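Local coordinates for protein B (Streptococcus agalactiae, PDB 5H6I), which permeabilises membranes as a secreted pore-forming toxin and is also classed among the bacterial Fc-binding proteins, with IgG-binding activity, at residues T80-R83 / V89-L92. Sequence-based numbering, arbitrary orientation.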
loop_
_atom_site.group_PDB
_atom_site.type_symbol
_atom_site.label_atom_id
_atom_site.label_comp_id
_atom_site.label_asym_id
_atom_site.label_seq_id
_atom_site.Cartn_x
_atom_site.Cartn_y
_atom_site.Cartn_z
ATOM N N THR A 80 -3.039 -10.230 -21.005
ATOM C CA THR A 80 -2.771 -10.275 -22.439
ATOM C C THR A 80 -2.339 -11.670 -22.873
ATOM O O THR A 80 -2.698 -12.128 -23.964
ATOM C CB THR A 80 -1.706 -9.239 -22.804
ATOM O OG1 THR A 80 -2.099 -7.954 -22.306
ATOM C CG2 THR A 80 -1.530 -9.155 -24.312
ATOM N N SER A 81 -1.578 -12.367 -22.026
ATOM C CA SER A 81 -1.169 -13.729 -22.356
ATOM C C SER A 81 -2.355 -14.684 -22.325
ATOM O O SER A 81 -2.483 -15.553 -23.196
ATOM C CB SER A 81 -0.077 -14.196 -21.395
ATOM O OG SER A 81 0.419 -15.468 -21.775
ATOM N N LEU A 82 -3.230 -14.543 -21.326
ATOM C CA LEU A 82 -4.428 -15.375 -21.267
ATOM C C LEU A 82 -5.353 -15.089 -22.443
ATOM O O LEU A 82 -5.916 -16.014 -23.042
ATOM C CB LEU A 82 -5.164 -15.141 -19.948
ATOM C CG LEU A 82 -4.658 -15.887 -18.713
ATOM C CD1 LEU A 82 -5.555 -15.597 -17.519
ATOM C CD2 LEU A 82 -4.581 -17.382 -18.979
ATOM N N ARG A 83 -5.518 -13.811 -22.789
ATOM C CA ARG A 83 -6.419 -13.442 -23.874
ATOM C C ARG A 83 -5.845 -13.818 -25.235
ATOM O O ARG A 83 -6.603 -14.129 -26.160
ATOM C CB ARG A 83 -6.718 -11.945 -23.807
ATOM C CG ARG A 83 -7.740 -11.453 -24.812
ATOM C CD ARG A 83 -7.079 -10.604 -25.882
ATOM N NE ARG A 83 -7.877 -10.547 -27.102
ATOM C CZ ARG A 83 -7.886 -9.512 -27.934
ATOM N NH1 ARG A 83 -7.136 -8.448 -27.677
ATOM N NH2 ARG A 83 -8.642 -9.537 -29.021
ATOM N N VAL A 89 -6.561 -23.721 -25.690
ATOM C CA VAL A 89 -6.693 -24.789 -24.701
ATOM C C VAL A 89 -5.423 -25.531 -24.303
ATOM O O VAL A 89 -5.245 -26.708 -24.641
ATOM C CB VAL A 89 -7.761 -25.793 -25.178
ATOM C CG1 VAL A 89 -8.016 -26.846 -24.113
ATOM C CG2 VAL A 89 -9.051 -25.063 -25.535
ATOM N N TYR A 90 -4.543 -24.856 -23.577
ATOM C CA TYR A 90 -3.211 -25.379 -23.297
ATOM C C TYR A 90 -2.959 -25.593 -21.806
ATOM O O TYR A 90 -3.882 -25.751 -20.997
ATOM C CB TYR A 90 -2.242 -24.365 -23.921
ATOM C CG TYR A 90 -2.185 -23.029 -23.207
ATOM C CD1 TYR A 90 -3.298 -22.197 -23.148
ATOM C CD2 TYR A 90 -1.014 -22.597 -22.600
ATOM C CE1 TYR A 90 -3.248 -20.979 -22.499
ATOM C CE2 TYR A 90 -0.953 -21.378 -21.949
ATOM C CZ TYR A 90 -2.073 -20.574 -21.902
ATOM O OH TYR A 90 -2.019 -19.360 -21.256
ATOM N N ASP A 91 -1.681 -25.607 -21.430
ATOM C CA ASP A 91 -1.275 -25.829 -20.048
ATOM C C ASP A 91 -1.371 -24.522 -19.269
ATOM O O ASP A 91 -0.685 -23.546 -19.595
ATOM C CB ASP A 91 0.148 -26.385 -20.006
ATOM C CG ASP A 91 0.654 -26.600 -18.592
ATOM O OD1 ASP A 91 -0.174 -26.827 -17.684
ATOM O OD2 ASP A 91 1.886 -26.543 -18.390
ATOM N N LEU A 92 -2.219 -24.503 -18.241
ATOM C CA LEU A 92 -2.431 -23.321 -17.418
ATOM C C LEU A 92 -1.698 -23.400 -16.082
ATOM O O LEU A 92 -2.065 -22.693 -15.138
ATOM C CB LEU A 92 -3.926 -23.105 -17.181
ATOM C CG LEU A 92 -4.779 -22.734 -18.396
ATOM C CD1 LEU A 92 -6.219 -22.493 -17.977
ATOM C CD2 LEU A 92 -4.218 -21.514 -19.108
#
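The phenol ring of Y90 is the flat group of this contact, and its hydroxyl end is directed at the last turns of helix 65-84. One face of the ring lies over L92, whose CD2 sits off-centre beneath the CE1-CZ edge, 3.6 Å from Y90 CE1, within the same loop. L82 meets the ring neither over a face nor along its sides: its CD2 methyl stands beyond the hydroxyl, 4.0 Å from Y90 OH and displaced to the same side of the ring plane as L92. On the opposite side of that plane, also beyond the hydroxyl, lies the carbonyl oxygen of S81. At 4.3 Å, S81 O is too distant from Y90 OH for a hydrogen bond; it accepts one from the side-chain amide of N85, a residue that also touches the tyrosine.

CG of Y90 lies between its backbone N and carbonyl carbon (chi1 70°), which swings the ring back from the loop toward the helix. The loop is the connection of a helix-loop-helix unit, within the region that binds the IgG constant region; its helices 65-84 and 93-115 pack together here, I95 of the second touching S81 and L82. The loop ends here and the next helix begins, with L92 at the N-cap position and D91 OD1 accepting a hydrogen bond from N93 N.

On the L92 side of the ring plane, the two leucines meet through single methyls, L82 CD2 and L92 CD2 being 4.1 Å apart, and their side chains cross at about a right angle. In L82 the CD1 branch continues the extended chain (chi2 -177°), whereas CD2 is the branch turned to the loop. Both leucines are buried and both rest on M41 of helix 35-58. The tyrosine, by contrast, remains partly exposed.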